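Side-chain contacts in mandelate racemase/muconate lactonizing protein (Alicyclobacillus acidocaldarius LAA1, PDB 3QLD), which is of unassigned precise function but belongs to the enolase superfamily, pairing an N-terminal capping domain with a TIM-type barrel: residues E28-L33 with A50-T55; T55-C60 with P271-G276; P126-L131 with A312-L317; A142-S147 with D158-Q163; A179-V184 with I193-N198. One frame throughout, in Å; residues are numbered along the deposited sequence.

Interaction 1 of 5, residues E28-L33 with A50-T55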
# COMPACT_ATOMS: atom_id res chain seq x y z
N GLU A 28 -7.37 21.28 -12.23
CA GLU A 28 -5.90 21.27 -12.46
C GLU A 28 -5.29 19.91 -12.13
O GLU A 28 -5.73 19.27 -11.16
CB GLU A 28 -5.15 22.36 -11.68
CG GLU A 28 -5.71 23.81 -11.85
CD GLU A 28 -4.65 24.93 -12.11
OE1 GLU A 28 -5.00 25.88 -12.83
OE2 GLU A 28 -3.49 24.91 -11.61
N LYS A 29 -4.30 19.50 -12.92
CA LYS A 29 -3.56 18.25 -12.71
C LYS A 29 -2.29 18.50 -11.93
O LYS A 29 -1.40 19.23 -12.40
CB LYS A 29 -3.20 17.56 -14.05
CG LYS A 29 -2.37 16.22 -13.94
CD LYS A 29 -3.25 15.07 -13.38
CE LYS A 29 -2.54 13.69 -13.36
NZ LYS A 29 -1.13 13.80 -12.91
N GLN A 30 -2.20 17.91 -10.74
CA GLN A 30 -0.96 17.96 -9.98
C GLN A 30 -0.06 16.83 -10.43
O GLN A 30 -0.48 15.69 -10.71
CB GLN A 30 -1.18 17.83 -8.48
CG GLN A 30 -2.05 18.96 -7.88
CD GLN A 30 -2.16 18.80 -6.35
OE1 GLN A 30 -1.15 18.70 -5.64
NE2 GLN A 30 -3.38 18.73 -5.86
N ALA A 31 1.21 17.15 -10.52
CA ALA A 31 2.17 16.18 -10.99
C ALA A 31 3.49 16.41 -10.30
O ALA A 31 3.76 17.54 -9.88
CB ALA A 31 2.30 16.31 -12.54
N ILE A 32 4.34 15.38 -10.20
CA ILE A 32 5.73 15.57 -9.65
C ILE A 32 6.72 15.13 -10.73
O ILE A 32 6.60 13.94 -11.23
CB ILE A 32 5.98 14.72 -8.39
CG1 ILE A 32 5.16 15.23 -7.19
CG2 ILE A 32 7.46 14.80 -7.96
CD1 ILE A 32 5.31 14.24 -5.96
N LEU A 33 7.60 16.03 -11.17
CA LEU A 33 8.72 15.57 -12.05
C LEU A 33 10.02 15.44 -11.35
O LEU A 33 10.38 16.27 -10.49
CB LEU A 33 8.86 16.50 -13.26
CG LEU A 33 7.59 16.74 -14.10
CD1 LEU A 33 7.95 17.70 -15.28
CD2 LEU A 33 7.14 15.42 -14.69
N ALA A 50 1.48 9.34 -9.22
CA ALA A 50 0.49 9.43 -8.10
C ALA A 50 -0.53 10.56 -8.33
O ALA A 50 -0.13 11.73 -8.59
CB ALA A 50 1.21 9.61 -6.74
N LEU A 51 -1.82 10.29 -8.19
CA LEU A 51 -2.86 11.29 -8.34
C LEU A 51 -3.05 12.17 -7.07
O LEU A 51 -2.53 11.87 -5.99
CB LEU A 51 -4.19 10.59 -8.63
CG LEU A 51 -4.04 9.66 -9.83
CD1 LEU A 51 -5.34 8.93 -10.05
CD2 LEU A 51 -3.60 10.51 -11.08
N ALA A 52 -3.83 13.24 -7.19
CA ALA A 52 -3.92 14.17 -6.05
C ALA A 52 -4.62 13.47 -4.85
O ALA A 52 -4.27 13.72 -3.70
CB ALA A 52 -4.75 15.42 -6.43
N GLU A 53 -5.58 12.62 -5.12
CA GLU A 53 -6.27 11.91 -3.98
C GLU A 53 -5.96 10.41 -4.06
O GLU A 53 -5.80 9.89 -5.16
CB GLU A 53 -7.80 12.12 -4.04
CG GLU A 53 -8.25 13.56 -3.78
CD GLU A 53 -7.88 14.04 -2.39
OE1 GLU A 53 -7.86 13.21 -1.44
OE2 GLU A 53 -7.60 15.23 -2.26
N PRO A 54 -5.85 9.69 -2.90
CA PRO A 54 -5.63 8.28 -2.83
C PRO A 54 -6.87 7.45 -3.11
O PRO A 54 -7.22 6.58 -2.33
CB PRO A 54 -5.09 8.07 -1.40
CG PRO A 54 -5.98 9.01 -0.58
CD PRO A 54 -6.10 10.27 -1.56
N THR A 55 -7.48 7.72 -4.26
CA THR A 55 -8.77 7.08 -4.64
C THR A 55 -8.60 6.03 -5.73
O THR A 55 -9.48 5.17 -5.95
CB THR A 55 -9.79 8.07 -5.14
OG1 THR A 55 -9.23 8.79 -6.23
CG2 THR A 55 -10.27 9.03 -4.02
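The carboxamide of Q30 is the flat group here: A52 CB lies over one face, 3.6 Å from Q30 NE2 and displaced outward past that nitrogen, while Q30 OE1, at the other end of the amide, accepts a hydrogen bond from R10 NH1. Residues 28-33 belong to strand 25-38 of the antiparallel sheet in the enolase-type N-terminal domain, and residues 50-55 form the irregular loop between strand 43-48 and helix 61-80. The strand thus meets the loop that leaves its own hairpin partner. With CG anti to the carbonyl carbon (chi1 -61°) and CD fully extended beyond it (chi2 -177°), Q30 carries its amide past A52, where the backbones draw in to 6.2 Å between Q30 CA and A52 CA. The methyl meets the amide by van der Waals packing, and R10 secures the group at its oxygen. A second, looser touch joins K29 and L51, whose side chains cross obliquely, K29 CE lying 4.1 Å from L51 CD2. K29 is buried, also packing on Y300 and F331, and bends twice along its length, at chi2 and at chi4. These bends turn the ammonium back to its own strand and present the methylene before it to the leucine. Farther along the loop, E53 bonds to R75 and H71 of the second subunit, so the loop facing the strand also serves the dimer interface. K29 NZ donates to Q30 O at 3.0 Å, tilted 34° from the carbonyl plane.

Interaction 2 of 5, residues T55-C60 with P271-G276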
# COMPACT_ATOMS: atom_id res chain seq x y z
N THR A 55 -7.48 7.72 -4.26
CA THR A 55 -8.77 7.08 -4.64
C THR A 55 -8.60 6.03 -5.73
O THR A 55 -9.48 5.17 -5.95
CB THR A 55 -9.79 8.07 -5.14
OG1 THR A 55 -9.23 8.79 -6.23
CG2 THR A 55 -10.27 9.03 -4.02
N TYR A 56 -7.48 6.04 -6.42
CA TYR A 56 -7.15 4.94 -7.33
C TYR A 56 -6.14 3.95 -6.76
O TYR A 56 -6.37 2.73 -6.76
CB TYR A 56 -6.70 5.56 -8.65
CG TYR A 56 -5.88 4.69 -9.60
CD1 TYR A 56 -6.44 3.61 -10.31
CD2 TYR A 56 -4.56 4.99 -9.84
CE1 TYR A 56 -5.68 2.82 -11.21
CE2 TYR A 56 -3.78 4.18 -10.73
CZ TYR A 56 -4.36 3.12 -11.43
OH TYR A 56 -3.58 2.39 -12.33
N THR A 57 -5.02 4.45 -6.22
CA THR A 57 -4.22 3.64 -5.34
C THR A 57 -3.92 4.42 -4.03
O THR A 57 -4.43 5.50 -3.85
CB THR A 57 -2.88 3.17 -5.94
OG1 THR A 57 -2.03 4.31 -6.09
CG2 THR A 57 -3.08 2.48 -7.34
N GLU A 58 -3.07 3.84 -3.19
CA GLU A 58 -2.85 4.38 -1.82
C GLU A 58 -1.89 5.57 -1.86
O GLU A 58 -1.84 6.33 -0.89
CB GLU A 58 -2.34 3.29 -0.88
CG GLU A 58 -0.88 2.81 -1.15
CD GLU A 58 -0.72 1.91 -2.39
OE1 GLU A 58 -1.74 1.41 -2.96
OE2 GLU A 58 0.45 1.70 -2.78
N GLU A 59 -1.17 5.74 -2.97
CA GLU A 59 -0.23 6.90 -3.13
C GLU A 59 -0.96 8.16 -3.63
O GLU A 59 -1.89 8.08 -4.43
CB GLU A 59 0.98 6.48 -4.04
CG GLU A 59 1.84 5.31 -3.42
CD GLU A 59 2.99 4.98 -4.37
OE1 GLU A 59 3.99 5.72 -4.30
OE2 GLU A 59 2.83 4.10 -5.23
N CYS A 60 -0.58 9.33 -3.14
CA CYS A 60 -1.11 10.51 -3.73
C CYS A 60 0.06 11.51 -3.79
O CYS A 60 1.18 11.24 -3.27
CB CYS A 60 -2.33 11.03 -2.94
SG CYS A 60 -1.86 11.63 -1.19
N PRO A 271 3.64 1.61 -16.03
CA PRO A 271 4.97 1.37 -15.49
C PRO A 271 5.13 2.00 -14.12
O PRO A 271 5.75 1.42 -13.25
CB PRO A 271 5.91 1.99 -16.57
CG PRO A 271 5.07 1.87 -17.83
CD PRO A 271 3.66 2.09 -17.44
N GLY A 272 4.55 3.18 -13.91
CA GLY A 272 4.69 3.85 -12.60
C GLY A 272 3.98 3.05 -11.51
O GLY A 272 4.51 2.84 -10.43
N ARG A 273 2.80 2.53 -11.81
CA ARG A 273 2.01 1.79 -10.78
C ARG A 273 2.81 0.52 -10.41
O ARG A 273 2.80 0.04 -9.29
CB ARG A 273 0.63 1.42 -11.39
CG ARG A 273 -0.41 0.82 -10.39
CD ARG A 273 -1.75 0.25 -11.10
NE ARG A 273 -1.50 -1.09 -11.68
CZ ARG A 273 -1.55 -1.39 -12.98
NH1 ARG A 273 -1.88 -0.47 -13.88
NH2 ARG A 273 -1.28 -2.64 -13.38
N LEU A 274 3.52 -0.04 -11.39
CA LEU A 274 4.24 -1.31 -11.16
C LEU A 274 5.59 -1.18 -10.50
O LEU A 274 6.15 -2.16 -10.03
CB LEU A 274 4.30 -2.14 -12.47
CG LEU A 274 2.95 -2.64 -12.93
CD1 LEU A 274 3.10 -3.16 -14.38
CD2 LEU A 274 2.55 -3.78 -11.95
N GLY A 275 6.13 0.06 -10.44
CA GLY A 275 7.47 0.23 -9.90
C GLY A 275 8.58 0.55 -10.91
O GLY A 275 9.78 0.59 -10.53
N GLY A 276 8.20 0.82 -12.16
CA GLY A 276 9.20 1.31 -13.11
C GLY A 276 9.34 0.41 -14.33
O GLY A 276 8.53 -0.51 -14.57
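T57 and R273 mark the nearest backbone approach, 8.5 Å between T57 CA and R273 CA, where an irregular loop faces the short, weakly bonded helix 271-274. That helix closes in a Schellman motif at G275, with G276 N bonded to P271 O at 2.7 Å. Side chains bridge the gap. R273 starts out straight, with CG anti to the backbone N (chi1 -172°), and the bend at chi3 presents CD to the phenol of Y56: Y56 OH is 3.1 Å from R273 CD, a close C-H to oxygen contact. The hydroxyl also sits at the edge of the guanidinium, near its plane and 3.7 Å from R273 NH1, with the Y56 ring turned 89° against that plane. D246 OD1 joins the two groups, being salt-bridged to R273 NH1 and hydrogen-bonded to Y56 OH. N268 O and V249 O take R273 NH2 and NE, so acceptors at all three nitrogens fix the rotation of the guanidinium. Over one face of the Y56 ring, toward its rim, lies T57 CG2, 3.8 Å above the plane; the same methyl is 4.4 Å from R273 CG. Y56 O and E58 O also bond to R102 and N104 of the second subunit. This is the domain interface of the enolase superfamily, a capping-domain loop laid over the C-terminal ends of barrel strands.

Interaction 3 of 5, residues P126-L131 with A312-L317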
# COMPACT_ATOMS: atom_id res chain seq x y z
N PRO A 126 18.55 5.48 -28.09
CA PRO A 126 17.12 5.50 -27.89
C PRO A 126 16.70 4.66 -26.66
O PRO A 126 17.07 3.49 -26.52
CB PRO A 126 16.57 4.89 -29.19
CG PRO A 126 17.58 5.38 -30.28
CD PRO A 126 18.93 5.42 -29.53
N LEU A 127 15.96 5.30 -25.75
CA LEU A 127 15.44 4.59 -24.55
C LEU A 127 14.62 3.37 -24.93
O LEU A 127 14.82 2.32 -24.34
CB LEU A 127 14.64 5.55 -23.63
CG LEU A 127 14.04 4.88 -22.36
CD1 LEU A 127 15.10 4.18 -21.47
CD2 LEU A 127 13.38 5.96 -21.54
N VAL A 128 13.75 3.48 -25.93
CA VAL A 128 12.96 2.31 -26.35
C VAL A 128 13.75 1.00 -26.80
O VAL A 128 13.43 -0.13 -26.38
CB VAL A 128 11.86 2.71 -27.34
CG1 VAL A 128 12.46 3.10 -28.71
CG2 VAL A 128 10.86 1.56 -27.50
N GLY A 129 14.82 1.18 -27.58
CA GLY A 129 15.70 0.07 -27.97
C GLY A 129 16.43 -0.47 -26.75
O GLY A 129 16.77 -1.67 -26.65
N LEU A 130 16.66 0.42 -25.80
CA LEU A 130 17.36 0.01 -24.59
C LEU A 130 16.53 -1.00 -23.80
O LEU A 130 17.09 -1.92 -23.21
CB LEU A 130 17.70 1.23 -23.73
CG LEU A 130 18.95 2.02 -24.12
CD1 LEU A 130 19.48 2.61 -22.87
CD2 LEU A 130 20.04 1.15 -24.76
N LEU A 131 15.21 -0.80 -23.81
CA LEU A 131 14.24 -1.69 -23.16
C LEU A 131 13.68 -2.80 -24.06
O LEU A 131 12.83 -3.57 -23.62
CB LEU A 131 13.06 -0.88 -22.62
CG LEU A 131 13.48 0.20 -21.61
CD1 LEU A 131 12.48 1.33 -21.59
CD2 LEU A 131 13.69 -0.40 -20.26
N ALA A 312 7.06 2.26 -23.11
CA ALA A 312 6.59 0.93 -22.65
C ALA A 312 5.54 0.28 -23.63
O ALA A 312 5.52 -0.94 -23.83
CB ALA A 312 5.99 1.07 -21.24
N ALA A 313 4.66 1.07 -24.20
CA ALA A 313 3.66 0.50 -25.12
C ALA A 313 4.23 -0.08 -26.42
O ALA A 313 3.51 -0.76 -27.14
CB ALA A 313 2.65 1.50 -25.45
N ALA A 314 5.51 0.18 -26.66
CA ALA A 314 6.27 -0.40 -27.77
C ALA A 314 6.71 -1.87 -27.50
O ALA A 314 7.18 -2.59 -28.41
CB ALA A 314 7.50 0.46 -28.01
N LEU A 315 6.55 -2.34 -26.27
CA LEU A 315 7.07 -3.65 -25.93
C LEU A 315 6.25 -4.78 -26.60
O LEU A 315 5.07 -4.58 -26.94
CB LEU A 315 7.23 -3.83 -24.41
CG LEU A 315 8.16 -2.80 -23.77
CD1 LEU A 315 7.81 -2.68 -22.27
CD2 LEU A 315 9.70 -3.12 -23.99
N PRO A 316 6.90 -5.95 -26.84
CA PRO A 316 6.25 -6.92 -27.72
C PRO A 316 4.87 -7.39 -27.28
O PRO A 316 3.99 -7.46 -28.14
CB PRO A 316 7.24 -8.11 -27.75
CG PRO A 316 8.54 -7.53 -27.52
CD PRO A 316 8.27 -6.39 -26.50
N LEU A 317 4.65 -7.68 -25.99
CA LEU A 317 3.33 -8.20 -25.55
C LEU A 317 2.21 -7.16 -25.47
O LEU A 317 1.02 -7.51 -25.22
CB LEU A 317 3.44 -8.99 -24.24
CG LEU A 317 2.18 -9.72 -23.71
CD1 LEU A 317 1.98 -11.15 -24.30
CD2 LEU A 317 2.27 -9.83 -22.22
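V128 and A314 form one tight spot of this contact, V128 CG2 standing 3.6 Å from A314 CB. The valine turns that methyl outward by placing CG2 anti to its backbone N, which puts CG1 in the crowded position between N and the carbonyl carbon (chi1 71°). The other tight spot involves a main-chain oxygen: L315 CD2 comes within 3.2 Å of L131 O, with an angle of about 123° at the oxygen. The leucine gets there through its branch, since its CA-CB bond is not aimed at the 126-131 segment and CD2 does the reaching. L131 CB, at 4.3 Å from the same L315 CD2, adds a more relaxed apolar touch. Outside these points the two segments diverge: P126, at the N-cap, and G129 of the short helix 127-130, together with P316 beyond A314 and L315, face solvent. The buried side is closed by other helices and by the loop holding V350 and Q352. L131 packs on W116 of helix 105-123, on F277 and on I311, while L315 lies against L281 and L284 of helix 277-289. V128 also touches I311 and Q352, and A314 is backed by V350. The contact therefore seats the short helix against A314 and L315, in the segment that follows on from helix 303-313, joining it to the C-terminal part of the barrel. Its chemistry is almost wholly apolar: the join probably rests mainly on the fit of methyl groups and on the burial of V128, L131, A314 and L315, with the L131 carbonyl as a polar atom approached only by carbon from across this contact.

Interaction 4 of 5, residues A142-S147 with D158-Q163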
# COMPACT_ATOMS: atom_id res chain seq x y z
N ALA A 142 -10.14 5.50 -27.09
CA ALA A 142 -10.86 6.56 -26.43
C ALA A 142 -11.83 6.07 -25.34
O ALA A 142 -12.66 5.17 -25.56
CB ALA A 142 -11.68 7.41 -27.52
N THR A 143 -11.73 6.66 -24.14
CA THR A 143 -12.66 6.35 -23.04
C THR A 143 -13.88 7.24 -23.07
O THR A 143 -13.75 8.47 -23.16
CB THR A 143 -11.94 6.51 -21.69
OG1 THR A 143 -10.72 5.77 -21.77
CG2 THR A 143 -12.83 6.00 -20.53
N LEU A 144 -15.05 6.64 -23.05
CA LEU A 144 -16.31 7.39 -23.09
C LEU A 144 -17.06 7.21 -21.77
O LEU A 144 -17.26 6.05 -21.31
CB LEU A 144 -17.18 6.95 -24.28
CG LEU A 144 -16.60 6.79 -25.69
CD1 LEU A 144 -17.72 6.48 -26.61
CD2 LEU A 144 -15.84 8.04 -26.18
N GLY A 145 -17.46 8.34 -21.17
CA GLY A 145 -18.15 8.33 -19.87
C GLY A 145 -19.54 7.75 -20.02
O GLY A 145 -20.04 7.65 -21.14
N MSE A 146 -20.20 7.36 -18.94
CA MSE A 146 -21.58 6.91 -19.14
C MSE A 146 -22.60 8.05 -19.04
O MSE A 146 -22.43 8.99 -18.25
CB MSE A 146 -21.96 5.74 -18.21
CG MSE A 146 -21.94 6.00 -16.74
SE MSE A 146 -22.06 4.26 -15.77
CE MSE A 146 -23.08 4.83 -14.18
N SER A 147 -23.66 7.97 -19.84
CA SER A 147 -24.82 8.89 -19.67
C SER A 147 -26.14 8.14 -19.62
O SER A 147 -26.30 7.08 -20.25
CB SER A 147 -24.88 9.94 -20.77
OG SER A 147 -24.45 9.37 -21.98
N ASP A 158 -19.40 8.01 -32.21
CA ASP A 158 -19.20 8.56 -33.57
C ASP A 158 -18.06 9.57 -33.63
O ASP A 158 -17.17 9.45 -34.50
CB ASP A 158 -20.50 9.25 -34.01
CG ASP A 158 -21.61 8.26 -34.28
OD1 ASP A 158 -21.34 7.03 -34.38
OD2 ASP A 158 -22.79 8.68 -34.43
N ALA A 159 -18.04 10.49 -32.64
CA ALA A 159 -17.01 11.54 -32.55
C ALA A 159 -15.64 10.93 -32.36
O ALA A 159 -14.69 11.35 -33.04
CB ALA A 159 -17.34 12.52 -31.42
N ALA A 160 -15.54 9.90 -31.50
CA ALA A 160 -14.26 9.22 -31.33
C ALA A 160 -13.86 8.53 -32.61
O ALA A 160 -12.69 8.51 -33.00
CB ALA A 160 -14.32 8.20 -30.16
N VAL A 161 -14.82 7.89 -33.24
CA VAL A 161 -14.49 7.09 -34.42
C VAL A 161 -14.05 8.04 -35.58
O VAL A 161 -13.05 7.77 -36.25
CB VAL A 161 -15.67 6.21 -34.88
CG1 VAL A 161 -15.33 5.48 -36.21
CG2 VAL A 161 -16.02 5.21 -33.79
N GLU A 162 -14.76 9.16 -35.71
CA GLU A 162 -14.51 10.12 -36.78
C GLU A 162 -13.07 10.58 -36.65
O GLU A 162 -12.44 10.96 -37.65
CB GLU A 162 -15.47 11.31 -36.69
CG GLU A 162 -16.89 11.01 -37.21
CD GLU A 162 -17.97 12.00 -36.71
OE1 GLU A 162 -17.63 13.02 -36.05
OE2 GLU A 162 -19.17 11.76 -36.98
N GLN A 163 -12.53 10.46 -35.43
CA GLN A 163 -11.19 11.02 -35.15
C GLN A 163 -10.09 10.00 -35.33
O GLN A 163 -8.92 10.32 -35.24
CB GLN A 163 -11.17 11.63 -33.76
CG GLN A 163 -12.11 12.82 -33.65
CD GLN A 163 -12.20 13.35 -32.25
OE1 GLN A 163 -11.23 13.90 -31.74
NE2 GLN A 163 -13.36 13.20 -31.62
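A142 and A160 meet methyl to methyl, A142 CB lying 3.8 Å from A160 CB. The CA-CB bond of A142 points within about 22° of the line joining the two methyls, whereas that of A160 slants across it by about 51°, so the helix methyl leans over the strand one. That slant also brings it toward L144, two residues on and on the same side of the strand, and L144 CD2 is 4.3 Å from A160 CB. L144 has CG anti to its carbonyl carbon, and chi2 of -175° extends CD1, leaving CD2 as the side branch that faces A160 on the outer, helix-facing side of the strand. T143, between them, turns to the other side, exposed and packed on K169 and K171. One alanine thus answers two strand residues, and small side chains let A142 CA and A160 CA come within 6.5 Å. S156 and V157 of helix 150-162 cover L144 as well, with L170 of the next strand alongside it, and V168 packs on A160. At the end of the segment Q163 NE2 folds back to A159 O at 2.7 Å, from well above the carbonyl plane. Strand 137-144, helix 150-162 and strand 167-171 make a right-handed beta-alpha-beta crossover of the barrel. Nothing polar pairs across the two segments, which implies cohesion by close packing of short apolar groups, while polar groups such as Q163 and D158, salt-bridged to R187, lie off the joint.

Interaction 5 of 5, residues A179-V184 with I193-N198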
# COMPACT_ATOMS: atom_id res chain seq x y z
N ALA A 179 -27.48 -2.09 -22.53
CA ALA A 179 -28.12 -1.22 -23.56
C ALA A 179 -27.11 -0.38 -24.38
O ALA A 179 -27.13 -0.34 -25.65
CB ALA A 179 -29.19 -0.35 -22.91
N ALA A 180 -26.19 0.26 -23.66
CA ALA A 180 -25.11 0.98 -24.30
C ALA A 180 -24.27 0.07 -25.18
O ALA A 180 -24.04 0.43 -26.34
CB ALA A 180 -24.22 1.70 -23.24
N ILE A 181 -23.76 -1.04 -24.63
CA ILE A 181 -22.89 -1.95 -25.39
C ILE A 181 -23.57 -2.55 -26.63
O ILE A 181 -22.95 -2.60 -27.70
CB ILE A 181 -22.25 -3.08 -24.50
CG1 ILE A 181 -21.40 -2.46 -23.38
CG2 ILE A 181 -21.46 -4.08 -25.39
CD1 ILE A 181 -21.08 -3.42 -22.21
N LYS A 182 -24.79 -3.04 -26.45
CA LYS A 182 -25.64 -3.59 -27.56
C LYS A 182 -25.71 -2.56 -28.74
O LYS A 182 -25.36 -2.90 -29.89
CB LYS A 182 -27.01 -3.98 -27.03
CG LYS A 182 -28.09 -4.60 -28.02
CD LYS A 182 -29.41 -4.89 -27.26
CE LYS A 182 -30.32 -3.65 -27.09
NZ LYS A 182 -31.12 -3.51 -25.79
N ALA A 183 -26.04 -1.32 -28.40
CA ALA A 183 -26.18 -0.23 -29.39
C ALA A 183 -24.88 0.08 -30.08
O ALA A 183 -24.82 0.18 -31.33
CB ALA A 183 -26.79 1.03 -28.73
N VAL A 184 -23.80 0.16 -29.31
CA VAL A 184 -22.55 0.44 -29.92
C VAL A 184 -22.08 -0.70 -30.82
O VAL A 184 -21.64 -0.45 -31.96
CB VAL A 184 -21.54 0.89 -28.90
CG1 VAL A 184 -20.20 1.12 -29.52
CG2 VAL A 184 -22.08 2.14 -28.20
N ILE A 193 -14.22 -2.81 -28.95
CA ILE A 193 -14.94 -2.17 -27.83
C ILE A 193 -14.45 -2.82 -26.51
O ILE A 193 -14.45 -4.07 -26.41
CB ILE A 193 -16.46 -2.42 -27.95
CG1 ILE A 193 -17.03 -1.96 -29.33
CG2 ILE A 193 -17.25 -1.80 -26.81
CD1 ILE A 193 -18.52 -2.18 -29.43
N ALA A 194 -14.07 -2.01 -25.53
CA ALA A 194 -13.80 -2.55 -24.16
C ALA A 194 -14.74 -1.89 -23.17
O ALA A 194 -15.51 -0.92 -23.51
CB ALA A 194 -12.30 -2.39 -23.75
N ALA A 195 -14.80 -2.42 -21.94
CA ALA A 195 -15.70 -1.81 -20.97
C ALA A 195 -14.96 -1.63 -19.63
O ALA A 195 -14.10 -2.43 -19.28
CB ALA A 195 -16.98 -2.63 -20.74
N ASP A 196 -15.30 -0.55 -18.92
CA ASP A 196 -14.62 -0.33 -17.65
C ASP A 196 -15.67 -0.16 -16.58
O ASP A 196 -16.49 0.74 -16.60
CB ASP A 196 -13.67 0.86 -17.76
CG ASP A 196 -13.08 1.27 -16.42
OD1 ASP A 196 -13.18 0.52 -15.41
OD2 ASP A 196 -12.48 2.34 -16.43
N ALA A 197 -15.70 -1.11 -15.66
CA ALA A 197 -16.72 -1.15 -14.65
C ALA A 197 -16.37 -0.35 -13.39
O ALA A 197 -17.27 -0.13 -12.57
CB ALA A 197 -17.03 -2.61 -14.25
N ASN A 198 -15.10 -0.00 -13.22
CA ASN A 198 -14.59 0.71 -12.01
C ASN A 198 -15.14 0.09 -10.71
O ASN A 198 -15.64 0.81 -9.84
CB ASN A 198 -15.06 2.18 -12.09
CG ASN A 198 -14.26 3.10 -11.16
OD1 ASN A 198 -13.05 2.87 -10.88
ND2 ASN A 198 -14.92 4.18 -10.70
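V184 N donates to A180 O at 3.0 Å, a regular helical bond that holds in place the valine resting on I193 across the contact. V184 CG1, set anti to the backbone N (chi1 177°), reaches out to the tip of the isoleucine, with V184 CG1 and I193 CD1 3.7 Å apart. The side chains run at a slant to each other, and I193 CD1 also comes to 4.1 Å from V184 C, so the methyl nestles against the helix backbone as well as the side chain. I193 can reach this far because it is extended at chi2 (-179°), carrying CD1 to the full length of the chain. One turn back along the helix, I181 CD1 lies 4.4 Å from A195 CB, a slacker touch. I193 and A195, two residues apart, share one side of strand 192-196, and the helix uses I181 and V184, three apart, to meet them. Neighbours complete the layer: L153 and I154 of helix 150-162 pack on V184, while L170, L212 and Y215 surround I181. The polar end of the strand lies well away from this apolar seam. There D196 OD1 accepts from N198 N at 3.0 Å, met from above the carboxylate plane, an Asx turn, and D196 OD2 is salt-bridged to K171 of the neighbouring strand. Helix 178-187 thus covers strand 192-196 from outside, with D196 at the strand's C-terminal end, as expected of a beta-alpha-beta unit in the TIM-type barrel of the enolase superfamily.

In the fold
From the N terminus, interaction 1 closes a short loop within the capping domain, from strand 25-38 to the segment after strand 43-48. That segment runs on through T55 into interaction 2, which reaches over 210 residues to the barrel; the two contacts touch, and both meet the second subunit. Interaction 3 opens inside this long loop and closes beyond it, so 2 and 3 cross, touching where P271 CG packs on A312 CB. Nested inside both are the local closures 4 and 5, in consecutive beta-alpha-beta units of the same barrel sheet, with centres 11 Å apart. The long contacts thus tie cap and barrel together, while 4 and 5 build the barrel wall.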